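Local coordinates for ABC-type transport auxiliary lipoprotein component domain-containing protein (PDB 2IQI) that is of unknown function but probably serves as the auxiliary lipoprotein component of an ABC-type transport system, at residues A[123-129]-A[141-147]; A[15-19]-A[163-167]; A[48-52]-A[109-114]; A[136-140]-A[180-184]; A[37-43]-A[105-110]. One frame throughout, in Å; residues are numbered along the deposited sequence.

In the fold
Contacts 1, 3 and 5 belong to one mixed sheet and follow its strands outward: the hairpin of contact 1, then strand 101-110, which is shared by contacts 3 and 5. Contacts 2 and 4 hold separate parts of helix 155-185, centres about 26 Å apart: residues 163-167 meet an N-terminal loop, and residues 180-184 the start of strand 137-149, which contact 1 also uses. Contacts 1, 2, 3 and 5 each combine buried and more open residues, whereas contact 4 is a surface contact. Their chemistry varies accordingly: paired backbones with a largely apolar face in contact 1, a carboxylate and a water in contact 2, ion pairs in contacts 3 and 4, and a buried isoleucine in contact 5.

Contact 1. Residues A[123-129]-A[141-147]; sequences TIELNAK and SRTFTVA
I124, L126 and A128 of strand 123-129 pair with V146, F144 and R142 of strand 141-147 in a regular antiparallel hairpin, the short axes approaching to 4.7 Å with directions 165° apart. Each of these hydrogen-bonded pairs exchanges two backbone bonds, among them F144 N to L126 O at 2.8 Å and A128 N to R142 O at 3.1 Å. The side chains of these six residues share one face of the sheet. On it, L126 meets F144 obliquely, its CD1 methyl 4.1 Å from F144 CD2, while A128 CB comes to the edge of the same ring, 4.3 Å from CE2. R142 CG lies over one face of the F144 ring, toward its rim, and W176 of helix 155-185 meets that ring edge-to-face. The other face is polar. N127 carries CG anti to its backbone N (chi1 179°), which turns the amide across T143 at about a right angle; ND2 donates to T143 OG1 over 3.2 Å with an angle of 161°, the oxygen lying close to the amide plane. K129 NZ adds a weak bond to N127 OD1. E125 CB rests 4.1 Å from T145 CG2, while its carboxylate forms salt bridges with R108 and R109 of strand 101-110. The hairpin is therefore two-sided: one face, largely apolar but for R142, turns to the helix, and the other carries amide, hydroxyl and charged groups.

Contact 2. Residues A[15-19]-A[163-167]; sequences PTVRV and EQALT
E163 and T16 run side by side and point the same way, so that the glutamate, extended beyond CG, brings its carboxylate to the loop backbone. E163 OE1 accepts T16 N at 2.8 Å in a nearly straight bond (165°), met on the anti side and 32° out of the carboxylate plane. The aliphatic stem of the same side chain covers P15, with CG 3.5 Å from P15 CB. V17 crosses L166 at about a right angle, its CG2 methyl 3.7 Å from L166 CB, and slides past T167 in the opposite direction. Residues 15-19 form an extended loop following strand 11-13, laid against helix 155-185 and also touching helix 69-82, where P15 and L166 both meet M72. T167 OG1 bonds back over one helical turn to E163 O at 2.8 Å; T167 N reaches that same oxygen from the opposite face of the carbonyl plane. A water joins the helix to the loop: it donates to T167 OG1 at 2.7 Å, accepts from R18 N at 3.1 Å and gives a weak bond to T16 O. V19 packs on T170 and T171 of the same helix.

Contact 3. Residues A[48-52]-A[109-114]; sequences INVRP and RFESDY
R51 meets E111 because its CG stands anti to the backbone N (chi1 -178°) and its chain bends at chi3 (-49°), while E111 places CG between its own backbone N and carbonyl carbon (chi1 63°). The ion pair lies on a short parallel pairing of strand 49-51 with strand 112-113, formed just where the chain that leaves strand 101-110 turns a corner at E111. The guanidinium and carboxylate are nearly coplanar and meet at the guanidinium edge. R51 NH2 uses the syn lone pair of E111 OE2 at 2.9 Å; R51 NE also bonds E111 OE1, though its modelled length is too short to trust. R109 NH1 makes long, weak ion pairs with E111 OE1 (3.5 Å) and D113, and its NE goes to E125, so E111 probably stays ionised between two arginines. D113 OD1 is held by A115 N. R51 NH1 is taken by P54 O. Backbone bonds support the pairing: S112 N to N49 O at 2.8 Å and R51 N to S112 O at 2.9 Å. On the face of V50 and S112, the V50 CG2 methyl sits in plane at the edge of the Y114 ring, 3.8 Å from CE2, and S112 OG bonds Y60 OH. Beside N49, a water accepts from N49 N at 3.0 Å and donates to F110 O at 3.1 Å.

Contact 4. Residues A[136-140]-A[180-184]; sequences QRVVA and TGQQD
R137 and D184 supply the charged part of this contact. They come from opposite directions, and the guanidinium meets the carboxylate end-on with the two planes only 16° apart. NH1 of R137 bonds D184 OD2 at 2.9 Å, on the syn side but somewhat out of the carboxylate plane, and R137 NH2 takes the syn lone pair of D184 OD1 at 2.8 Å; a weak third bond runs from NH2 to OD2. The arginine reaches this position with a chain extended through chi1 and chi2, then bent at chi3 (61°). Both ends of the pair have a second partner: R137 NE forms a salt bridge with D135, and D184 OD1 is also hydrogen-bonded to Y101 OH. Since D184 lies near the C-terminal end of its helix, where the dipole would disfavour a negative charge, the arginine probably helps to offset that cost.

The apolar part lies beside it. V139 and T180 slide past each other with V139 CG1 3.7 Å from T180 CG2, and A140 CB touches the same methyl at 3.8 Å. V139 CG1 also lies 3.8 Å from D184 CB, with the CG2 methyl beside the carboxylate. T180 can present its methyl here because its hydroxyl turns back to W176 O within the helix.

The contact joins the start of strand 137-149 to the end of helix 155-185, their short axes 8.9 Å apart and at 118°. A classic beta bulge, in which V139 and A140 both face L130 of strand 121-132, turns two consecutive side chains toward the helix.

Contact 5. Residues A[37-43]-A[105-110]; sequences PSAARII and IDVRRF
I43 forms the closely packed part of this contact, its buried side chain set against residues 105-110 of strand 101-110. The CG2 branch touches V107 CG1 at 3.8 Å and F110 CB at 3.9 Å, crossing F110 at about a right angle, while CD1 lies beside the carbonyls of V107 and R108. A turn closed by I43 N bonding A40 O brings the isoleucine back to the strand. Next to it, A39 CB adds a lighter apolar touch on V107, and P37 CB approaches I105 and V107. Helix 69-82 covers part of this apolar side, with T70 against A39 and L73 against I105.

The more open side is polar. S38 turns its hydroxyl over its own backbone (chi1 60°), and D106 swings its carboxylate away from its backbone N (chi1 -172°), which brings the two groups together. S38 OG donates to D106 OD1 at 2.7 Å, on the anti side and 20° out of the carboxylate plane. Beneath this bond the two backbones meet: S38 N gives to I105 O at 3.0 Å, and S38 O accepts V107 N at 2.8 Å.

The two backbone bonds of S38 make a single beta bridge, by which the chain leaving strand 31-34 follows its parallel neighbour, strand 101-110, a little further. Beyond it that strand carries a classic beta bulge, R108 and R109 both facing E125.

Contact 1. Residues A[123-129]-A[141-147]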
# COMPACT_ATOMS: atom_id res chain seq x y z
N THR A 123 -2.62 3.78 9.87
CA THR A 123 -3.72 3.10 9.27
C THR A 123 -3.72 3.28 7.75
O THR A 123 -3.75 4.41 7.24
CB THR A 123 -5.03 3.63 9.87
OG1 THR A 123 -5.05 3.33 11.26
CG2 THR A 123 -6.27 3.01 9.20
N ILE A 124 -3.72 2.16 7.04
CA ILE A 124 -3.84 2.19 5.62
C ILE A 124 -5.02 1.35 5.29
O ILE A 124 -5.12 0.21 5.70
CB ILE A 124 -2.56 1.68 4.92
CG1 ILE A 124 -1.34 2.49 5.37
CG2 ILE A 124 -2.66 1.92 3.46
CD1 ILE A 124 -0.07 2.03 4.80
N GLU A 125 -5.97 1.94 4.56
CA GLU A 125 -7.06 1.20 3.97
C GLU A 125 -7.09 1.47 2.48
O GLU A 125 -7.07 2.65 2.06
CB GLU A 125 -8.37 1.54 4.63
CG GLU A 125 -9.59 1.09 3.82
CD GLU A 125 -10.93 1.45 4.50
OE1 GLU A 125 -10.89 2.05 5.62
OE2 GLU A 125 -12.00 1.11 3.92
N LEU A 126 -7.12 0.39 1.70
CA LEU A 126 -7.09 0.47 0.23
C LEU A 126 -7.85 -0.69 -0.49
O LEU A 126 -8.08 -1.76 0.11
CB LEU A 126 -5.67 0.61 -0.28
CG LEU A 126 -4.71 -0.55 0.04
CD1 LEU A 126 -4.89 -1.71 -0.96
CD2 LEU A 126 -3.18 -0.12 0.20
N ASN A 127 -8.22 -0.47 -1.76
CA ASN A 127 -8.89 -1.49 -2.55
C ASN A 127 -8.12 -1.78 -3.84
O ASN A 127 -7.80 -0.87 -4.61
CB ASN A 127 -10.29 -1.02 -2.89
CG ASN A 127 -11.06 -2.00 -3.73
OD1 ASN A 127 -11.09 -1.88 -4.97
ND2 ASN A 127 -11.71 -2.98 -3.08
N ALA A 128 -7.79 -3.05 -4.06
CA ALA A 128 -7.10 -3.46 -5.28
C ALA A 128 -8.05 -4.17 -6.21
O ALA A 128 -8.82 -5.02 -5.79
CB ALA A 128 -5.94 -4.40 -4.95
N LYS A 129 -7.99 -3.81 -7.47
CA LYS A 129 -8.63 -4.60 -8.48
C LYS A 129 -7.51 -5.19 -9.29
O LYS A 129 -6.50 -4.50 -9.56
CB LYS A 129 -9.44 -3.70 -9.38
CG LYS A 129 -10.62 -3.07 -8.73
CD LYS A 129 -11.38 -2.28 -9.73
CE LYS A 129 -12.77 -2.12 -9.20
NZ LYS A 129 -12.87 -1.36 -7.92
N SER A 141 -11.34 -8.35 -6.68
CA SER A 141 -11.26 -7.08 -6.02
C SER A 141 -11.19 -7.45 -4.57
O SER A 141 -11.76 -8.46 -4.18
CB SER A 141 -12.51 -6.27 -6.30
OG SER A 141 -12.25 -4.88 -6.11
N ARG A 142 -10.49 -6.65 -3.77
CA ARG A 142 -10.35 -6.89 -2.35
C ARG A 142 -9.93 -5.65 -1.60
O ARG A 142 -9.01 -4.95 -1.99
CB ARG A 142 -9.34 -8.00 -2.07
CG ARG A 142 -9.23 -8.25 -0.60
CD ARG A 142 -8.35 -9.37 -0.21
NE ARG A 142 -8.95 -10.65 -0.52
CZ ARG A 142 -8.40 -11.82 -0.19
NH1 ARG A 142 -7.24 -11.86 0.47
NH2 ARG A 142 -9.02 -12.94 -0.52
N THR A 143 -10.60 -5.42 -0.48
CA THR A 143 -10.25 -4.35 0.45
C THR A 143 -9.26 -4.87 1.46
O THR A 143 -9.44 -5.95 2.00
CB THR A 143 -11.51 -3.82 1.10
OG1 THR A 143 -12.27 -3.17 0.08
CG2 THR A 143 -11.21 -2.81 2.19
N PHE A 144 -8.17 -4.13 1.67
CA PHE A 144 -7.14 -4.45 2.65
C PHE A 144 -7.11 -3.32 3.65
O PHE A 144 -7.01 -2.18 3.22
CB PHE A 144 -5.76 -4.54 1.98
CG PHE A 144 -5.61 -5.70 1.03
CD1 PHE A 144 -5.12 -6.92 1.48
CD2 PHE A 144 -5.96 -5.57 -0.32
CE1 PHE A 144 -4.99 -7.98 0.59
CE2 PHE A 144 -5.82 -6.61 -1.21
CZ PHE A 144 -5.32 -7.84 -0.75
N THR A 145 -7.19 -3.62 4.95
CA THR A 145 -7.06 -2.61 6.00
C THR A 145 -5.96 -3.05 6.96
O THR A 145 -6.03 -4.12 7.51
CB THR A 145 -8.37 -2.46 6.90
OG1 THR A 145 -9.55 -2.49 6.09
CG2 THR A 145 -8.36 -1.17 7.67
N VAL A 146 -4.99 -2.19 7.20
CA VAL A 146 -4.02 -2.51 8.20
C VAL A 146 -3.90 -1.35 9.18
O VAL A 146 -3.86 -0.19 8.76
CB VAL A 146 -2.68 -2.78 7.54
CG1 VAL A 146 -1.57 -2.87 8.58
CG2 VAL A 146 -2.75 -4.07 6.76
N ALA A 147 -3.89 -1.66 10.48
CA ALA A 147 -3.64 -0.64 11.53
C ALA A 147 -2.56 -1.11 12.50
O ALA A 147 -2.64 -2.20 13.08
CB ALA A 147 -4.93 -0.28 12.27

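Contact 2. Residues A[15-19]-A[163-167]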
# COMPACT_ATOMS: atom_id res chain seq x y z
N PRO A 15 10.16 5.95 5.21
CA PRO A 15 10.18 4.55 5.56
C PRO A 15 10.89 3.70 4.52
O PRO A 15 10.98 4.06 3.34
CB PRO A 15 8.70 4.19 5.65
CG PRO A 15 8.02 5.49 5.89
CD PRO A 15 8.80 6.43 5.02
N THR A 16 11.36 2.56 4.99
CA THR A 16 12.09 1.59 4.22
C THR A 16 11.27 0.34 4.30
O THR A 16 11.03 -0.18 5.40
CB THR A 16 13.44 1.36 4.84
OG1 THR A 16 14.13 2.59 4.80
CG2 THR A 16 14.23 0.32 4.06
N VAL A 17 10.79 -0.10 3.15
CA VAL A 17 9.92 -1.23 3.04
C VAL A 17 10.61 -2.26 2.20
O VAL A 17 10.69 -2.13 0.99
CB VAL A 17 8.57 -0.85 2.39
CG1 VAL A 17 7.81 -2.10 1.97
CG2 VAL A 17 7.75 -0.00 3.31
N ARG A 18 11.09 -3.30 2.88
CA ARG A 18 11.58 -4.53 2.26
C ARG A 18 10.56 -5.67 2.50
O ARG A 18 10.25 -6.00 3.63
CB ARG A 18 12.98 -4.85 2.80
CG ARG A 18 13.85 -3.59 2.83
CD ARG A 18 15.34 -3.81 2.71
NE ARG A 18 16.04 -2.58 2.34
CZ ARG A 18 16.20 -2.12 1.09
NH1 ARG A 18 15.72 -2.76 0.03
NH2 ARG A 18 16.86 -0.98 0.90
N VAL A 19 10.02 -6.23 1.42
CA VAL A 19 9.01 -7.30 1.57
C VAL A 19 9.62 -8.67 1.35
O VAL A 19 10.19 -8.97 0.30
CB VAL A 19 7.85 -7.13 0.62
CG1 VAL A 19 7.04 -8.36 0.59
CG2 VAL A 19 7.01 -5.97 1.07
N GLU A 163 5.81 2.49 8.59
CA GLU A 163 6.66 1.52 7.94
C GLU A 163 6.09 0.09 8.14
O GLU A 163 6.02 -0.73 7.21
CB GLU A 163 8.06 1.63 8.52
CG GLU A 163 9.14 1.27 7.52
CD GLU A 163 10.50 1.19 8.14
OE1 GLU A 163 11.38 1.97 7.74
OE2 GLU A 163 10.68 0.35 9.03
N GLN A 164 5.68 -0.20 9.37
CA GLN A 164 5.11 -1.48 9.69
C GLN A 164 3.79 -1.72 8.89
O GLN A 164 3.61 -2.83 8.32
CB GLN A 164 4.86 -1.58 11.19
CG GLN A 164 6.09 -1.77 12.10
CD GLN A 164 5.81 -1.29 13.54
OE1 GLN A 164 6.61 -0.59 14.14
NE2 GLN A 164 4.64 -1.63 14.07
N ALA A 165 2.92 -0.70 8.80
CA ALA A 165 1.65 -0.83 8.06
C ALA A 165 1.88 -0.95 6.56
O ALA A 165 1.21 -1.75 5.86
CB ALA A 165 0.75 0.34 8.34
N LEU A 166 2.84 -0.17 6.06
CA LEU A 166 3.20 -0.24 4.67
C LEU A 166 3.69 -1.61 4.36
O LEU A 166 3.29 -2.16 3.34
CB LEU A 166 4.32 0.73 4.33
CG LEU A 166 3.82 1.96 3.62
CD1 LEU A 166 4.76 3.15 3.90
CD2 LEU A 166 3.68 1.64 2.15
N THR A 167 4.58 -2.14 5.20
CA THR A 167 5.22 -3.42 4.92
C THR A 167 4.15 -4.50 4.92
O THR A 167 4.07 -5.29 3.96
CB THR A 167 6.36 -3.72 5.91
OG1 THR A 167 7.38 -2.73 5.76
CG2 THR A 167 6.99 -5.11 5.66
O HOH W 1 10.02 -3.36 5.84

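Contact 3. Residues A[48-52]-A[109-114]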
# COMPACT_ATOMS: atom_id res chain seq x y z
N ILE A 48 1.24 14.44 6.30
CA ILE A 48 0.91 13.26 7.09
C ILE A 48 -0.39 13.50 7.78
O ILE A 48 -0.48 14.36 8.65
CB ILE A 48 2.00 12.92 8.11
CG1 ILE A 48 3.36 12.84 7.42
CG2 ILE A 48 1.62 11.62 8.82
CD1 ILE A 48 4.50 12.42 8.28
N ASN A 49 -1.39 12.74 7.39
CA ASN A 49 -2.70 12.85 8.01
C ASN A 49 -2.81 12.25 9.40
O ASN A 49 -2.16 11.24 9.74
CB ASN A 49 -3.73 12.23 7.11
CG ASN A 49 -3.72 12.84 5.73
OD1 ASN A 49 -3.21 13.93 5.54
ND2 ASN A 49 -4.31 12.14 4.76
N VAL A 50 -3.63 12.91 10.20
CA VAL A 50 -3.91 12.48 11.54
C VAL A 50 -5.39 12.77 11.82
O VAL A 50 -5.90 13.81 11.45
CB VAL A 50 -2.93 13.17 12.55
CG1 VAL A 50 -2.93 14.68 12.39
CG2 VAL A 50 -3.22 12.75 14.02
N ARG A 51 -6.06 11.80 12.43
CA ARG A 51 -7.46 11.93 12.83
C ARG A 51 -7.51 11.96 14.36
O ARG A 51 -7.60 10.91 15.00
CB ARG A 51 -8.24 10.72 12.29
CG ARG A 51 -9.75 10.72 12.56
CD ARG A 51 -10.46 9.60 11.86
NE ARG A 51 -10.10 9.51 10.45
CZ ARG A 51 -10.85 9.91 9.44
NH1 ARG A 51 -12.04 10.46 9.64
NH2 ARG A 51 -10.41 9.76 8.21
N PRO A 52 -7.37 13.15 14.98
CA PRO A 52 -7.35 13.16 16.43
C PRO A 52 -8.71 12.82 17.05
O PRO A 52 -8.73 12.34 18.18
CB PRO A 52 -6.95 14.59 16.76
CG PRO A 52 -7.41 15.38 15.60
CD PRO A 52 -7.15 14.51 14.43
N ARG A 109 -7.75 5.36 3.10
CA ARG A 109 -7.22 5.99 4.29
C ARG A 109 -5.73 5.79 4.34
O ARG A 109 -5.23 4.69 4.06
CB ARG A 109 -7.93 5.45 5.54
CG ARG A 109 -9.39 5.99 5.63
CD ARG A 109 -9.96 5.78 6.96
NE ARG A 109 -9.92 4.37 7.31
CZ ARG A 109 -9.57 3.92 8.51
NH1 ARG A 109 -9.20 4.77 9.47
NH2 ARG A 109 -9.56 2.62 8.75
N PHE A 110 -5.02 6.89 4.62
CA PHE A 110 -3.59 6.88 4.90
C PHE A 110 -3.34 7.88 6.06
O PHE A 110 -3.09 9.08 5.86
CB PHE A 110 -2.80 7.27 3.66
CG PHE A 110 -1.41 6.74 3.63
CD1 PHE A 110 -0.40 7.37 4.34
CD2 PHE A 110 -1.10 5.59 2.91
CE1 PHE A 110 0.88 6.86 4.33
CE2 PHE A 110 0.17 5.09 2.88
CZ PHE A 110 1.16 5.71 3.60
N GLU A 111 -3.46 7.39 7.30
CA GLU A 111 -3.59 8.32 8.40
C GLU A 111 -3.12 7.77 9.74
O GLU A 111 -3.17 6.56 9.98
CB GLU A 111 -5.03 8.81 8.51
CG GLU A 111 -6.02 7.68 8.84
CD GLU A 111 -7.48 8.10 8.71
OE1 GLU A 111 -8.17 8.15 9.75
OE2 GLU A 111 -7.95 8.39 7.58
N SER A 112 -2.65 8.66 10.59
CA SER A 112 -2.46 8.35 11.99
C SER A 112 -3.79 8.46 12.71
O SER A 112 -4.35 9.53 12.80
CB SER A 112 -1.47 9.32 12.59
OG SER A 112 -1.15 8.91 13.87
N ASP A 113 -4.32 7.33 13.18
CA ASP A 113 -5.70 7.28 13.68
C ASP A 113 -5.72 7.03 15.18
O ASP A 113 -5.23 5.99 15.64
CB ASP A 113 -6.49 6.21 12.94
CG ASP A 113 -7.97 6.11 13.37
OD1 ASP A 113 -8.55 7.06 13.95
OD2 ASP A 113 -8.57 5.03 13.07
N TYR A 114 -6.25 7.99 15.92
CA TYR A 114 -6.26 7.89 17.39
C TYR A 114 -7.30 6.90 17.85
O TYR A 114 -7.12 6.27 18.88
CB TYR A 114 -6.44 9.24 18.08
CG TYR A 114 -5.15 9.98 18.34
CD1 TYR A 114 -4.52 9.90 19.59
CD2 TYR A 114 -4.56 10.75 17.33
CE1 TYR A 114 -3.32 10.60 19.83
CE2 TYR A 114 -3.39 11.43 17.55
CZ TYR A 114 -2.76 11.36 18.78
OH TYR A 114 -1.59 12.06 18.96
O HOH W 2 -0.52 10.72 5.38

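Contact 4. Residues A[136-140]-A[180-184]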
# COMPACT_ATOMS: atom_id res chain seq x y z
N GLN A 136 -10.67 -6.11 -20.46
CA GLN A 136 -10.91 -5.17 -19.37
C GLN A 136 -11.85 -5.87 -18.40
O GLN A 136 -12.97 -5.39 -18.11
CB GLN A 136 -11.50 -3.85 -19.90
CG GLN A 136 -10.46 -2.94 -20.57
CD GLN A 136 -11.06 -1.70 -21.29
OE1 GLN A 136 -12.27 -1.64 -21.63
NE2 GLN A 136 -10.18 -0.70 -21.55
N ARG A 137 -11.40 -7.04 -17.96
CA ARG A 137 -12.23 -7.99 -17.22
C ARG A 137 -11.77 -8.00 -15.79
O ARG A 137 -10.62 -8.31 -15.50
CB ARG A 137 -12.11 -9.41 -17.81
CG ARG A 137 -12.88 -10.52 -17.05
CD ARG A 137 -12.81 -11.85 -17.76
NE ARG A 137 -11.43 -12.31 -17.88
CZ ARG A 137 -10.76 -12.93 -16.90
NH1 ARG A 137 -11.37 -13.15 -15.75
NH2 ARG A 137 -9.50 -13.32 -17.06
N VAL A 138 -12.68 -7.67 -14.89
CA VAL A 138 -12.35 -7.72 -13.47
C VAL A 138 -12.17 -9.14 -13.01
O VAL A 138 -13.11 -9.91 -13.01
CB VAL A 138 -13.39 -7.00 -12.64
CG1 VAL A 138 -12.92 -6.94 -11.20
CG2 VAL A 138 -13.59 -5.58 -13.22
N VAL A 139 -10.93 -9.49 -12.66
CA VAL A 139 -10.63 -10.81 -12.15
C VAL A 139 -11.13 -10.93 -10.72
O VAL A 139 -11.81 -11.87 -10.40
CB VAL A 139 -9.15 -11.10 -12.24
CG1 VAL A 139 -8.82 -12.34 -11.43
CG2 VAL A 139 -8.73 -11.28 -13.67
N ALA A 140 -10.81 -9.96 -9.88
CA ALA A 140 -11.23 -9.91 -8.48
C ALA A 140 -10.86 -8.56 -7.89
O ALA A 140 -10.16 -7.74 -8.51
CB ALA A 140 -10.60 -11.01 -7.68
N THR A 180 -4.18 -14.70 -6.98
CA THR A 180 -5.38 -14.45 -7.76
C THR A 180 -5.05 -14.47 -9.27
O THR A 180 -5.75 -15.10 -10.06
CB THR A 180 -6.07 -13.13 -7.38
OG1 THR A 180 -6.24 -13.04 -5.96
CG2 THR A 180 -7.40 -13.05 -8.06
N GLY A 181 -3.96 -13.81 -9.64
CA GLY A 181 -3.54 -13.79 -11.02
C GLY A 181 -3.39 -15.19 -11.56
O GLY A 181 -3.93 -15.52 -12.61
N GLN A 182 -2.66 -16.01 -10.82
CA GLN A 182 -2.35 -17.36 -11.20
C GLN A 182 -3.59 -18.28 -11.26
O GLN A 182 -3.67 -19.16 -12.11
CB GLN A 182 -1.31 -17.92 -10.23
CG GLN A 182 -0.73 -19.29 -10.59
CD GLN A 182 -0.05 -19.35 -11.96
OE1 GLN A 182 0.01 -18.36 -12.72
NE2 GLN A 182 0.47 -20.51 -12.28
N GLN A 183 -4.57 -18.08 -10.39
CA GLN A 183 -5.75 -18.93 -10.46
C GLN A 183 -6.55 -18.54 -11.67
O GLN A 183 -7.23 -19.40 -12.25
CB GLN A 183 -6.57 -18.91 -9.17
CG GLN A 183 -5.93 -19.84 -8.13
CD GLN A 183 -6.40 -19.64 -6.67
OE1 GLN A 183 -7.13 -18.68 -6.34
NE2 GLN A 183 -5.97 -20.57 -5.80
N ASP A 184 -6.48 -17.27 -12.06
CA ASP A 184 -7.21 -16.82 -13.24
C ASP A 184 -6.50 -17.33 -14.48
O ASP A 184 -7.14 -17.78 -15.41
CB ASP A 184 -7.31 -15.31 -13.33
CG ASP A 184 -8.05 -14.86 -14.59
OD1 ASP A 184 -7.41 -14.54 -15.62
OD2 ASP A 184 -9.29 -14.81 -14.55

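Contact 5. Residues A[37-43]-A[105-110]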
# COMPACT_ATOMS: atom_id res chain seq x y z
N PRO A 37 -1.69 4.38 -8.06
CA PRO A 37 -2.78 4.37 -7.08
C PRO A 37 -3.56 5.65 -7.18
O PRO A 37 -3.00 6.70 -7.53
CB PRO A 37 -2.05 4.32 -5.75
CG PRO A 37 -0.73 3.66 -6.09
CD PRO A 37 -0.37 4.25 -7.41
N SER A 38 -4.85 5.58 -6.91
CA SER A 38 -5.68 6.76 -6.96
C SER A 38 -6.11 7.10 -5.54
O SER A 38 -6.11 6.19 -4.67
CB SER A 38 -6.85 6.59 -7.93
OG SER A 38 -7.68 5.52 -7.55
N ALA A 39 -6.45 8.37 -5.30
CA ALA A 39 -6.73 8.87 -3.95
C ALA A 39 -7.15 10.33 -3.92
O ALA A 39 -6.77 11.10 -4.76
CB ALA A 39 -5.50 8.68 -3.06
N ALA A 40 -7.90 10.71 -2.89
CA ALA A 40 -8.16 12.13 -2.64
C ALA A 40 -6.86 12.91 -2.42
O ALA A 40 -5.88 12.36 -1.88
CB ALA A 40 -9.06 12.29 -1.48
N ARG A 41 -6.86 14.17 -2.86
CA ARG A 41 -5.69 15.06 -2.74
C ARG A 41 -5.05 15.11 -1.36
O ARG A 41 -3.85 15.26 -1.24
CB ARG A 41 -6.02 16.47 -3.21
CG ARG A 41 -5.35 16.80 -4.52
CD ARG A 41 -5.98 18.02 -5.17
NE ARG A 41 -5.77 17.94 -6.62
CZ ARG A 41 -5.79 18.98 -7.46
NH1 ARG A 41 -6.03 20.21 -7.02
NH2 ARG A 41 -5.57 18.77 -8.76
N ILE A 42 -5.88 14.97 -0.34
CA ILE A 42 -5.45 14.97 1.04
C ILE A 42 -4.52 13.76 1.38
O ILE A 42 -3.61 13.89 2.21
CB ILE A 42 -6.69 15.10 1.96
CG1 ILE A 42 -6.31 15.52 3.38
CG2 ILE A 42 -7.57 13.82 1.93
CD1 ILE A 42 -7.46 16.27 4.12
N ILE A 43 -4.74 12.61 0.74
CA ILE A 43 -3.91 11.43 0.94
C ILE A 43 -2.68 11.53 0.06
O ILE A 43 -1.57 11.15 0.43
CB ILE A 43 -4.66 10.16 0.50
CG1 ILE A 43 -5.78 9.80 1.49
CG2 ILE A 43 -3.70 8.98 0.32
CD1 ILE A 43 -6.50 8.52 1.10
N ILE A 105 -4.90 0.12 -7.60
CA ILE A 105 -5.14 0.37 -6.19
C ILE A 105 -5.83 1.71 -5.97
O ILE A 105 -5.42 2.71 -6.49
CB ILE A 105 -3.82 0.33 -5.41
CG1 ILE A 105 -3.14 -1.03 -5.57
CG2 ILE A 105 -4.06 0.48 -3.93
CD1 ILE A 105 -1.67 -1.00 -5.17
N ASP A 106 -6.91 1.71 -5.21
CA ASP A 106 -7.53 2.96 -4.78
C ASP A 106 -7.26 3.04 -3.27
O ASP A 106 -7.59 2.09 -2.55
CB ASP A 106 -9.01 2.94 -5.07
CG ASP A 106 -9.68 4.27 -4.83
OD1 ASP A 106 -9.18 5.31 -5.37
OD2 ASP A 106 -10.73 4.28 -4.11
N VAL A 107 -6.62 4.13 -2.83
CA VAL A 107 -6.26 4.34 -1.42
C VAL A 107 -7.35 5.14 -0.70
O VAL A 107 -7.72 6.24 -1.15
CB VAL A 107 -4.93 5.06 -1.29
CG1 VAL A 107 -4.63 5.34 0.16
CG2 VAL A 107 -3.82 4.22 -1.90
N ARG A 108 -7.88 4.59 0.40
CA ARG A 108 -9.05 5.16 1.08
C ARG A 108 -8.67 5.93 2.32
O ARG A 108 -9.19 7.01 2.58
CB ARG A 108 -10.04 4.07 1.45
CG ARG A 108 -10.58 3.27 0.26
CD ARG A 108 -11.42 2.16 0.81
NE ARG A 108 -12.18 1.43 -0.19
CZ ARG A 108 -13.01 0.41 0.09
NH1 ARG A 108 -13.15 0.00 1.36
NH2 ARG A 108 -13.71 -0.21 -0.88
N ARG A 109 -7.75 5.36 3.10
CA ARG A 109 -7.22 5.99 4.29
C ARG A 109 -5.73 5.79 4.34
O ARG A 109 -5.23 4.69 4.06
CB ARG A 109 -7.93 5.45 5.54
CG ARG A 109 -9.39 5.99 5.63
CD ARG A 109 -9.96 5.78 6.96
NE ARG A 109 -9.92 4.37 7.31
CZ ARG A 109 -9.57 3.92 8.51
NH1 ARG A 109 -9.20 4.77 9.47
NH2 ARG A 109 -9.56 2.62 8.75
N PHE A 110 -5.02 6.89 4.62
CA PHE A 110 -3.59 6.88 4.90
C PHE A 110 -3.34 7.88 6.06
O PHE A 110 -3.09 9.08 5.86
CB PHE A 110 -2.80 7.27 3.66
CG PHE A 110 -1.41 6.74 3.63
CD1 PHE A 110 -0.40 7.37 4.34
CD2 PHE A 110 -1.10 5.59 2.91
CE1 PHE A 110 0.88 6.86 4.33
CE2 PHE A 110 0.17 5.09 2.88
CZ PHE A 110 1.16 5.71 3.60